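Local coordinates for protein NH(3)-dependent NAD(+) synthetase (Francisella tularensis subsp. holarctica LVS, PDB 3FIU) that binds adenosine monophosphate, pyrophosphate and magnesium in the alpha/beta fold of the NAD synthase family, a member of the HUP clan, at residues 31-36 / 130-135; 114-119 / 194-199; 144-149 / 211-216. One frame throughout, in Å; residues are numbered along the deposited sequence.

Contact 1. Residues 31-36 / 130-135. With AMP (adenosine monophosphate), chain G.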
loop_
_atom_site.group_PDB
_atom_site.type_symbol
_atom_site.label_atom_id
_atom_site.label_comp_id
_atom_site.label_asym_id
_atom_site.label_seq_id
_atom_site.Cartn_x
_atom_site.Cartn_y
_atom_site.Cartn_z
ATOM N N GLY A 31 -15.511 -12.303 6.059
ATOM C CA GLY A 31 -16.024 -12.028 4.714
ATOM C C GLY A 31 -15.164 -11.025 3.961
ATOM O O GLY A 31 -13.946 -10.883 4.237
ATOM N N PHE A 32 -15.813 -10.290 3.066
ATOM C CA PHE A 32 -15.138 -9.521 2.047
ATOM C C PHE A 32 -15.626 -8.098 1.972
ATOM O O PHE A 32 -16.767 -7.773 2.331
ATOM C CB PHE A 32 -15.395 -10.163 0.668
ATOM C CG PHE A 32 -15.001 -11.619 0.589
ATOM C CD1 PHE A 32 -15.975 -12.623 0.660
ATOM C CD2 PHE A 32 -13.656 -11.983 0.444
ATOM C CE1 PHE A 32 -15.595 -13.981 0.606
ATOM C CE2 PHE A 32 -13.267 -13.327 0.359
ATOM C CZ PHE A 32 -14.251 -14.333 0.466
ATOM N N VAL A 33 -14.754 -7.258 1.439
ATOM C CA VAL A 33 -15.160 -5.936 1.003
ATOM C C VAL A 33 -14.474 -5.682 -0.343
ATOM O O VAL A 33 -13.344 -6.185 -0.602
ATOM C CB VAL A 33 -14.865 -4.843 2.083
ATOM C CG1 VAL A 33 -13.366 -4.697 2.347
ATOM C CG2 VAL A 33 -15.504 -3.451 1.706
ATOM N N ILE A 34 -15.152 -4.912 -1.192
ATOM C CA ILE A 34 -14.675 -4.685 -2.549
ATOM C C ILE A 34 -15.121 -3.304 -3.013
ATOM O O ILE A 34 -16.222 -2.883 -2.679
ATOM C CB ILE A 34 -15.166 -5.785 -3.502
ATOM C CG1 ILE A 34 -14.517 -5.603 -4.882
ATOM C CG2 ILE A 34 -16.692 -5.744 -3.652
ATOM C CD1 ILE A 34 -14.523 -6.852 -5.704
ATOM N N GLY A 35 -14.237 -2.580 -3.707
ATOM C CA GLY A 35 -14.628 -1.314 -4.336
ATOM C C GLY A 35 -15.254 -1.577 -5.707
ATOM O O GLY A 35 -14.648 -2.257 -6.558
ATOM N N LEU A 36 -16.468 -1.067 -5.918
ATOM C CA LEU A 36 -17.175 -1.260 -7.195
ATOM C C LEU A 36 -17.173 -0.005 -8.037
ATOM O O LEU A 36 -17.800 1.001 -7.681
ATOM C CB LEU A 36 -18.629 -1.709 -6.973
ATOM C CG LEU A 36 -19.044 -3.144 -6.743
ATOM C CD1 LEU A 36 -20.563 -3.168 -6.847
ATOM C CD2 LEU A 36 -18.465 -4.093 -7.770
ATOM N N ALA A 130 -10.334 0.669 6.076
ATOM C CA ALA A 130 -11.098 1.157 7.237
ATOM C C ALA A 130 -12.325 0.276 7.471
ATOM O O ALA A 130 -12.630 -0.101 8.625
ATOM C CB ALA A 130 -11.538 2.625 7.042
ATOM N N TYR A 131 -13.055 -0.029 6.393
ATOM C CA TYR A 131 -14.220 -0.927 6.517
ATOM C C TYR A 131 -13.798 -2.327 6.972
ATOM O O TYR A 131 -14.352 -2.887 7.923
ATOM C CB TYR A 131 -14.991 -1.041 5.186
ATOM C CG TYR A 131 -16.269 -1.843 5.357
ATOM C CD1 TYR A 131 -17.463 -1.216 5.698
ATOM C CD2 TYR A 131 -16.263 -3.234 5.231
ATOM C CE1 TYR A 131 -18.635 -1.956 5.888
ATOM C CE2 TYR A 131 -17.428 -3.983 5.421
ATOM C CZ TYR A 131 -18.611 -3.330 5.768
ATOM O OH TYR A 131 -19.778 -4.060 5.953
ATOM N N ALA A 132 -12.813 -2.890 6.284
ATOM C CA ALA A 132 -12.359 -4.250 6.528
ATOM C C ALA A 132 -11.951 -4.443 8.000
ATOM O O ALA A 132 -12.300 -5.467 8.641
ATOM C CB ALA A 132 -11.170 -4.564 5.610
ATOM N N GLN A 133 -11.211 -3.478 8.535
ATOM C CA GLN A 133 -10.732 -3.622 9.910
ATOM C C GLN A 133 -11.876 -3.480 10.891
ATOM O O GLN A 133 -11.899 -4.179 11.912
ATOM C CB GLN A 133 -9.588 -2.654 10.233
ATOM C CG GLN A 133 -8.948 -2.962 11.611
ATOM C CD GLN A 133 -7.703 -2.148 11.906
ATOM O OE1 GLN A 133 -7.332 -1.214 11.161
ATOM N NE2 GLN A 133 -7.035 -2.505 13.002
ATOM N N GLN A 134 -12.831 -2.597 10.587
ATOM C CA GLN A 134 -13.992 -2.430 11.462
ATOM C C GLN A 134 -14.909 -3.669 11.486
ATOM O O GLN A 134 -15.508 -3.956 12.517
ATOM C CB GLN A 134 -14.792 -1.181 11.093
ATOM C CG GLN A 134 -15.971 -0.953 12.021
ATOM C CD GLN A 134 -16.513 0.459 11.978
ATOM O OE1 GLN A 134 -15.856 1.379 11.479
ATOM N NE2 GLN A 134 -17.730 0.643 12.517
ATOM N N TYR A 135 -15.003 -4.399 10.373
ATOM C CA TYR A 135 -15.967 -5.515 10.242
ATOM C C TYR A 135 -15.323 -6.877 10.028
ATOM O O TYR A 135 -16.004 -7.817 9.604
ATOM C CB TYR A 135 -17.001 -5.236 9.132
ATOM C CG TYR A 135 -17.923 -4.090 9.475
ATOM C CD1 TYR A 135 -19.121 -4.316 10.157
ATOM C CD2 TYR A 135 -17.586 -2.780 9.141
ATOM C CE1 TYR A 135 -19.967 -3.261 10.487
ATOM C CE2 TYR A 135 -18.421 -1.710 9.468
ATOM C CZ TYR A 135 -19.614 -1.967 10.142
ATOM O OH TYR A 135 -20.438 -0.927 10.482
HETATM P P AMP G . -9.503 0.284 -12.928
HETATM O O1P AMP G . -8.897 -1.058 -13.296
HETATM O O2P AMP G . -8.428 1.355 -12.679
HETATM O O3P AMP G . -10.651 0.792 -13.727
HETATM O "O5'" AMP G . -10.073 0.113 -11.413
HETATM C "C5'" AMP G . -9.294 -0.630 -10.452
HETATM C "C4'" AMP G . -10.174 -0.907 -9.245
HETATM O "O4'" AMP G . -10.316 0.258 -8.423
HETATM C "C3'" AMP G . -11.609 -1.265 -9.608
HETATM O "O3'" AMP G . -11.660 -2.635 -9.979
HETATM C "C2'" AMP G . -12.337 -0.984 -8.296
HETATM O "O2'" AMP G . -12.231 -2.100 -7.386
HETATM C "C1'" AMP G . -11.577 0.228 -7.748
HETATM N N9 AMP G . -12.304 1.459 -8.135
HETATM C C8 AMP G . -12.027 2.289 -9.176
HETATM N N7 AMP G . -12.916 3.316 -9.237
HETATM C C5 AMP G . -13.801 3.116 -8.230
HETATM C C6 AMP G . -14.979 3.839 -7.717
HETATM N N6 AMP G . -15.428 4.954 -8.340
HETATM N N1 AMP G . -15.573 3.303 -6.635
HETATM C C2 AMP G . -15.164 2.178 -6.014
HETATM N N3 AMP G . -14.074 1.462 -6.411
HETATM C C4 AMP G . -13.385 1.908 -7.499
#
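The parallel sheet of a HUP-type alpha/beta fold is packed on one face here, where V33 of the inner strand 31-35 meets Y131 and A132 in the last turns of helix 113-135. The pair illustrates how a strand can serve two masters: one side chain faces the helix, while the end of the strand is given to a ligand. V33 is nearest the helix at A132, with the two CA atoms 6.4 Å apart, and its branches divide the work. CG2 approaches the Y131 ring obliquely at CD2, 3.6 Å away. CG1, lodged between the backbone N and the carbonyl carbon (chi1 64°), turns instead to A132, ending 3.9 Å from its CB. Y131 has its ring swung out anti to the backbone nitrogen (chi1 -174°), which carries the ring out toward V33, the two side chains meeting at a slant. Within the helix, Y135, one turn on, places CD2 3.5 Å above one face of the Y131 ring, toward its rim. The buried phenol is satisfied at its far end by T57, and F104 of the second subunit packs edge-to-face with the same ring. No hydrogen bond joins the two segments; the contact is wholly apolar. Two residues along the strand, G35 reaches the adenosine monophosphate pocket: its carbonyl O accepts a bond from the ribose O2' of AMP at 2.6 Å. Because G35 has no side chain, N3 of the base in AMP can lie 3.5 Å from its CA, and L36 O passes 3.3 Å from AMP C2. Strand 31-35 runs between 56-60 and 137-139; helix 113-135 packs at V33, while F32 and I34 point to the opposite face and rest on helix 40-51.

Contact 2. Residues 114-119 / 194-199; sequences VIKGNA and AGLWQG. With AMP (adenosine monophosphate), chain G.
G117, in the first turns of helix 113-135, and L196, in the irregular loop between helices 185-189 and 202-206, bring their backbones together with CA atoms 6.7 Å apart. The principle at work is that a glycine on a helix surface lets a branched side chain touch the backbone itself. L196 points at the helix, and its two methyls straddle one atom: CD2 lies 3.9 Å from G117 CA and CD1 lies 4.1 Å from the same carbon. Its chi1 of -100° is well off a staggered position, a modest strain, whereas the rest of the chain is extended. K116 adds a looser edge, its CD coming 4.5 Å from L196 CD2 as the long, nearly straight chain runs past the leucine; its ammonium group is bound by N65. The loop that supplies L196 also lines the nucleotide pocket of this NAD synthase fold. A194 CA stands 3.5 Å from the phosphate oxygen O3P of AMP, and A194 CB lies 3.8 Å from O2P of the same phosphate, so the loop touches ligand and helix two residues apart. Between them G195 has a positive phi of 72°, a conformation glycine adopts easily. Two amides are tied down nearby: G195 N donates to the S193 hydroxyl, and L196 N to the side-chain oxygen of Q200. Along the helix the neighbours change: A119 lies on Y94 and F97 of helix 91-100, and N118 bonds through OD1 to T154 and through ND2 to OE1 of Q133 of the second subunit.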
loop_
_atom_site.group_PDB
_atom_site.type_symbol
_atom_site.label_atom_id
_atom_site.label_comp_id
_atom_site.label_asym_id
_atom_site.label_seq_id
_atom_site.Cartn_x
_atom_site.Cartn_y
_atom_site.Cartn_z
ATOM N N VAL A 114 -1.844 11.952 -13.546
ATOM C CA VAL A 114 -1.437 10.627 -13.064
ATOM C C VAL A 114 -1.286 10.641 -11.539
ATOM O O VAL A 114 -1.637 9.672 -10.858
ATOM C CB VAL A 114 -0.114 10.121 -13.710
ATOM C CG1 VAL A 114 0.067 8.622 -13.437
ATOM C CG2 VAL A 114 -0.123 10.364 -15.199
ATOM N N ILE A 115 -0.750 11.740 -11.024
ATOM C CA ILE A 115 -0.586 11.913 -9.592
ATOM C C ILE A 115 -1.976 11.999 -8.906
ATOM O O ILE A 115 -2.221 11.336 -7.889
ATOM C CB ILE A 115 0.297 13.141 -9.297
ATOM C CG1 ILE A 115 1.733 12.870 -9.781
ATOM C CG2 ILE A 115 0.265 13.486 -7.816
ATOM C CD1 ILE A 115 2.588 14.112 -10.066
ATOM N N LYS A 116 -2.876 12.789 -9.495
ATOM C CA LYS A 116 -4.266 12.858 -9.049
ATOM C C LYS A 116 -4.893 11.466 -9.015
ATOM O O LYS A 116 -5.488 11.066 -8.010
ATOM C CB LYS A 116 -5.092 13.741 -9.999
ATOM C CG LYS A 116 -6.602 13.645 -9.777
ATOM C CD LYS A 116 -7.337 14.525 -10.764
ATOM C CE LYS A 116 -8.660 14.994 -10.207
ATOM N NZ LYS A 116 -9.281 15.947 -11.174
ATOM N N GLY A 117 -4.775 10.739 -10.131
ATOM C CA GLY A 117 -5.358 9.404 -10.266
ATOM C C GLY A 117 -4.822 8.466 -9.208
ATOM O O GLY A 117 -5.582 7.680 -8.607
ATOM N N ASN A 118 -3.524 8.562 -8.963
ATOM C CA ASN A 118 -2.889 7.693 -7.965
ATOM C C ASN A 118 -3.333 8.010 -6.531
ATOM O O ASN A 118 -3.528 7.097 -5.722
ATOM C CB ASN A 118 -1.375 7.778 -8.064
ATOM C CG ASN A 118 -0.813 7.027 -9.265
ATOM O OD1 ASN A 118 -1.473 6.172 -9.856
ATOM N ND2 ASN A 118 0.421 7.341 -9.615
ATOM N N ALA A 119 -3.456 9.297 -6.214
ATOM C CA ALA A 119 -3.942 9.714 -4.886
ATOM C C ALA A 119 -5.362 9.211 -4.652
ATOM O O ALA A 119 -5.693 8.720 -3.564
ATOM C CB ALA A 119 -3.926 11.208 -4.766
ATOM N N ALA A 194 -10.238 3.620 -16.454
ATOM C CA ALA A 194 -9.876 3.953 -15.068
ATOM C C ALA A 194 -10.799 5.049 -14.500
ATOM O O ALA A 194 -10.687 5.394 -13.323
ATOM C CB ALA A 194 -8.362 4.379 -14.969
ATOM N N GLY A 195 -11.671 5.613 -15.350
ATOM C CA GLY A 195 -12.677 6.614 -14.940
ATOM C C GLY A 195 -12.199 8.031 -14.592
ATOM O O GLY A 195 -12.924 8.793 -13.932
ATOM N N LEU A 196 -10.990 8.386 -15.026
ATOM C CA LEU A 196 -10.397 9.688 -14.694
ATOM C C LEU A 196 -10.989 10.864 -15.457
ATOM O O LEU A 196 -10.904 12.004 -14.994
ATOM C CB LEU A 196 -8.880 9.678 -14.898
ATOM C CG LEU A 196 -7.966 9.499 -13.691
ATOM C CD1 LEU A 196 -6.520 9.583 -14.146
ATOM C CD2 LEU A 196 -8.246 10.560 -12.618
ATOM N N TRP A 197 -11.557 10.594 -16.634
ATOM C CA TRP A 197 -12.309 11.613 -17.376
ATOM C C TRP A 197 -13.252 10.960 -18.376
ATOM O O TRP A 197 -13.076 9.781 -18.740
ATOM C CB TRP A 197 -11.376 12.628 -18.078
ATOM C CG TRP A 197 -10.572 12.033 -19.186
ATOM C CD1 TRP A 197 -10.981 11.806 -20.471
ATOM C CD2 TRP A 197 -9.219 11.570 -19.105
ATOM N NE1 TRP A 197 -9.959 11.224 -21.201
ATOM C CE2 TRP A 197 -8.866 11.075 -20.388
ATOM C CE3 TRP A 197 -8.268 11.529 -18.075
ATOM C CZ2 TRP A 197 -7.607 10.549 -20.668
ATOM C CZ3 TRP A 197 -7.015 11.004 -18.349
ATOM C CH2 TRP A 197 -6.695 10.512 -19.639
ATOM N N GLN A 198 -14.246 11.732 -18.816
ATOM C CA GLN A 198 -15.261 11.237 -19.720
ATOM C C GLN A 198 -14.644 10.792 -21.042
ATOM O O GLN A 198 -13.922 11.553 -21.699
ATOM C CB GLN A 198 -16.330 12.302 -19.970
ATOM C CG GLN A 198 -17.610 11.717 -20.548
ATOM C CD GLN A 198 -18.519 12.767 -21.141
ATOM O OE1 GLN A 198 -18.163 13.433 -22.111
ATOM N NE2 GLN A 198 -19.708 12.916 -20.564
ATOM N N GLY A 199 -14.918 9.550 -21.420
ATOM C CA GLY A 199 -14.349 9.005 -22.642
ATOM C C GLY A 199 -12.976 8.373 -22.498
ATOM O O GLY A 199 -12.441 7.851 -23.482
HETATM P P AMP G . -9.503 0.284 -12.928
HETATM O O1P AMP G . -8.897 -1.058 -13.296
HETATM O O2P AMP G . -8.428 1.355 -12.679
HETATM O O3P AMP G . -10.651 0.792 -13.727
HETATM O "O5'" AMP G . -10.073 0.113 -11.413
HETATM C "C5'" AMP G . -9.294 -0.630 -10.452
HETATM C "C4'" AMP G . -10.174 -0.907 -9.245
HETATM O "O4'" AMP G . -10.316 0.258 -8.423
HETATM C "C3'" AMP G . -11.609 -1.265 -9.608
HETATM O "O3'" AMP G . -11.660 -2.635 -9.979
HETATM C "C2'" AMP G . -12.337 -0.984 -8.296
HETATM O "O2'" AMP G . -12.231 -2.100 -7.386
HETATM C "C1'" AMP G . -11.577 0.228 -7.748
HETATM N N9 AMP G . -12.304 1.459 -8.135
HETATM C C8 AMP G . -12.027 2.289 -9.176
HETATM N N7 AMP G . -12.916 3.316 -9.237
HETATM C C5 AMP G . -13.801 3.116 -8.230
HETATM C C6 AMP G . -14.979 3.839 -7.717
HETATM N N6 AMP G . -15.428 4.954 -8.340
HETATM N N1 AMP G . -15.573 3.303 -6.635
HETATM C C2 AMP G . -15.164 2.178 -6.014
HETATM N N3 AMP G . -14.074 1.462 -6.411
HETATM C C4 AMP G . -13.385 1.908 -7.499
#

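Contact 3. Residues 144-149 / 211-216. With MG (magnesium ion), chain E.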
loop_
_atom_site.group_PDB
_atom_site.type_symbol
_atom_site.label_atom_id
_atom_site.label_comp_id
_atom_site.label_asym_id
_atom_site.label_seq_id
_atom_site.Cartn_x
_atom_site.Cartn_y
_atom_site.Cartn_z
ATOM N N ASN A 144 -6.547 -8.067 -13.003
ATOM C CA ASN A 144 -6.563 -9.248 -13.862
ATOM C C ASN A 144 -5.135 -9.421 -14.428
ATOM O O ASN A 144 -4.263 -8.569 -14.156
ATOM C CB ASN A 144 -7.616 -9.121 -14.981
ATOM C CG ASN A 144 -7.394 -7.899 -15.859
ATOM O OD1 ASN A 144 -6.296 -7.678 -16.349
ATOM N ND2 ASN A 144 -8.442 -7.089 -16.046
ATOM N N ALA A 145 -4.881 -10.500 -15.181
ATOM C CA ALA A 145 -3.507 -10.760 -15.674
ATOM C C ALA A 145 -2.962 -9.651 -16.566
ATOM O O ALA A 145 -1.743 -9.388 -16.541
ATOM C CB ALA A 145 -3.390 -12.120 -16.362
ATOM N N CYS A 146 -3.848 -8.997 -17.327
ATOM C CA CYS A 146 -3.435 -7.870 -18.200
ATOM C C CYS A 146 -2.953 -6.652 -17.417
ATOM O O CYS A 146 -1.839 -6.143 -17.643
ATOM C CB CYS A 146 -4.551 -7.445 -19.144
ATOM S SG CYS A 146 -5.209 -8.782 -20.193
ATOM N N GLU A 147 -3.803 -6.162 -16.509
ATOM C CA GLU A 147 -3.414 -5.053 -15.631
ATOM C C GLU A 147 -2.141 -5.367 -14.861
ATOM O O GLU A 147 -1.231 -4.528 -14.795
ATOM C CB GLU A 147 -4.551 -4.703 -14.675
ATOM C CG GLU A 147 -5.829 -4.451 -15.405
ATOM C CD GLU A 147 -7.045 -4.363 -14.472
ATOM O OE1 GLU A 147 -7.816 -3.419 -14.665
ATOM O OE2 GLU A 147 -7.202 -5.185 -13.551
ATOM N N TRP A 148 -2.070 -6.568 -14.299
ATOM C CA TRP A 148 -0.881 -6.988 -13.577
ATOM C C TRP A 148 0.397 -6.887 -14.462
ATOM O O TRP A 148 1.368 -6.165 -14.135
ATOM C CB TRP A 148 -1.068 -8.390 -12.970
ATOM C CG TRP A 148 -0.134 -8.590 -11.793
ATOM C CD1 TRP A 148 0.949 -9.424 -11.728
ATOM C CD2 TRP A 148 -0.174 -7.882 -10.535
ATOM N NE1 TRP A 148 1.569 -9.297 -10.498
ATOM C CE2 TRP A 148 0.894 -8.365 -9.749
ATOM C CE3 TRP A 148 -1.028 -6.902 -9.994
ATOM C CZ2 TRP A 148 1.139 -7.909 -8.453
ATOM C CZ3 TRP A 148 -0.775 -6.430 -8.689
ATOM C CH2 TRP A 148 0.305 -6.937 -7.942
ATOM N N TYR A 149 0.374 -7.566 -15.602
ATOM C CA TYR A 149 1.517 -7.532 -16.517
ATOM C C TYR A 149 1.897 -6.134 -17.002
ATOM O O TYR A 149 3.093 -5.806 -17.137
ATOM C CB TYR A 149 1.300 -8.468 -17.730
ATOM C CG TYR A 149 2.592 -8.709 -18.484
ATOM C CD1 TYR A 149 3.455 -9.747 -18.119
ATOM C CD2 TYR A 149 2.971 -7.875 -19.533
ATOM C CE1 TYR A 149 4.673 -9.952 -18.811
ATOM C CE2 TYR A 149 4.178 -8.083 -20.241
ATOM C CZ TYR A 149 5.020 -9.106 -19.854
ATOM O OH TYR A 149 6.206 -9.291 -20.548
ATOM N N GLN A 211 -7.142 -7.487 -26.541
ATOM C CA GLN A 211 -6.997 -8.731 -27.308
ATOM C C GLN A 211 -5.518 -8.994 -27.604
ATOM O O GLN A 211 -5.048 -10.135 -27.481
ATOM C CB GLN A 211 -7.817 -8.729 -28.602
ATOM C CG GLN A 211 -7.984 -10.156 -29.189
ATOM C CD GLN A 211 -8.514 -11.161 -28.158
ATOM O OE1 GLN A 211 -9.575 -10.953 -27.556
ATOM N NE2 GLN A 211 -7.764 -12.246 -27.935
ATOM N N GLU A 212 -4.802 -7.927 -27.953
ATOM C CA GLU A 212 -3.349 -7.980 -28.158
ATOM C C GLU A 212 -2.609 -8.380 -26.894
ATOM O O GLU A 212 -1.776 -9.284 -26.935
ATOM C CB GLU A 212 -2.819 -6.664 -28.731
ATOM C CG GLU A 212 -3.136 -6.515 -30.210
ATOM C CD GLU A 212 -2.967 -5.101 -30.736
ATOM O OE1 GLU A 212 -3.331 -4.130 -30.044
ATOM O OE2 GLU A 212 -2.466 -4.962 -31.871
ATOM N N ILE A 213 -2.923 -7.742 -25.759
ATOM C CA ILE A 213 -2.262 -8.145 -24.517
ATOM C C ILE A 213 -2.573 -9.609 -24.190
ATOM O O ILE A 213 -1.675 -10.363 -23.811
ATOM C CB ILE A 213 -2.586 -7.199 -23.297
ATOM C CG1 ILE A 213 -2.274 -5.722 -23.621
ATOM C CG2 ILE A 213 -1.852 -7.669 -22.024
ATOM C CD1 ILE A 213 -3.008 -4.740 -22.701
ATOM N N ASP A 214 -3.833 -10.027 -24.363
ATOM C CA ASP A 214 -4.237 -11.381 -24.018
ATOM C C ASP A 214 -3.471 -12.385 -24.916
ATOM O O ASP A 214 -2.983 -13.411 -24.441
ATOM C CB ASP A 214 -5.733 -11.616 -24.267
ATOM C CG ASP A 214 -6.643 -11.055 -23.156
ATOM O OD1 ASP A 214 -6.142 -10.561 -22.118
ATOM O OD2 ASP A 214 -7.887 -11.163 -23.329
ATOM N N ASP A 215 -3.455 -12.112 -26.215
ATOM C CA ASP A 215 -2.708 -12.979 -27.158
ATOM C C ASP A 215 -1.219 -13.084 -26.722
ATOM O O ASP A 215 -0.662 -14.185 -26.646
ATOM C CB ASP A 215 -2.820 -12.407 -28.555
ATOM C CG ASP A 215 -4.194 -12.636 -29.183
ATOM O OD1 ASP A 215 -4.419 -12.094 -30.282
ATOM O OD2 ASP A 215 -5.030 -13.336 -28.584
ATOM N N PHE A 216 -0.601 -11.952 -26.396
ATOM C CA PHE A 216 0.784 -11.989 -25.908
ATOM C C PHE A 216 0.917 -12.913 -24.691
ATOM O O PHE A 216 1.747 -13.816 -24.677
ATOM C CB PHE A 216 1.306 -10.578 -25.630
ATOM C CG PHE A 216 2.661 -10.558 -24.966
ATOM C CD1 PHE A 216 3.823 -10.758 -25.721
ATOM C CD2 PHE A 216 2.774 -10.347 -23.599
ATOM C CE1 PHE A 216 5.084 -10.739 -25.114
ATOM C CE2 PHE A 216 4.022 -10.312 -22.986
ATOM C CZ PHE A 216 5.179 -10.519 -23.751
HETATM MG MG MG E . -9.781 -3.029 -13.760
HETATM O O HOH W 1 -8.879 -3.974 -11.936
#
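C146 and I213 form the buried heart of this crossing, and Y149 and F216 its partly exposed margin. The short helices 145-149 and 211-216 run almost perpendicular, at 84°, with axes 10.1 Å apart, so that a few residues have to do all the packing. At the buried end C146 CB meets the CG2 branch of I213 at 4.0 Å. D214, beside it, is buried as well, and its two carboxylate oxygens are satisfied by the backbone amides of K171 and S172 at the start of helix 171-180. Toward the margin the aromatic pair is set obliquely, with centroids 5.4 Å apart and planes at 58°. The phenol end of Y149, OH with CZ and CE2, does the touching; OH meets the edge of the F216 ring near its plane, 3.4 Å from CE2. Behind it the Y149 ring stacks on H234. On the side of helix 211-216 turned from the contact, exposed Q211 offers NE2 to D215 OD2 from above the carboxylate plane. The opposite flank of helix 145-149 is a different matter. N144 caps it, OD1 accepting from E147 N at 2.9 Å, while N144 N donates back to E147 OE2 at 3.0 Å. For that, E147 has CG beside its backbone N (chi1 -53°), and the extended chain beyond it carries the carboxylate back toward N144. OE1 of E147 then holds the magnesium ion at 2.2 Å, and the metal-bound water donates to E147 OE2 over 2.6 Å. D41 is the second protein residue on the metal, and N144 ND2 bonds to it, positioning both first-shell acids from one asparagine. The arrangement is a capping box built into a magnesium site, beside the pyrophosphate and adenosine monophosphate pockets.

Overall arrangement
From the N terminus, strand 31-35 opens contact 1, which closes when the end of helix 113-135 returns to it after about 94 residues. Before that closure the start of the same helix has already opened contact 2, completed only by the loop at 194-199, so contacts 1 and 2 cross and share one helix. Contact 3 opens at 144-149, inside the span of contact 2, and closes at 211-216, crossing it in turn; contacts 1 and 3 are in series, on opposite sides of the chain's centre, about 28 Å between centres. Together they tie sheet, long helix, pocket loop and helices 145-150 and 210-218 around one ligand site, and contacts 1 and 2 also meet the second subunit.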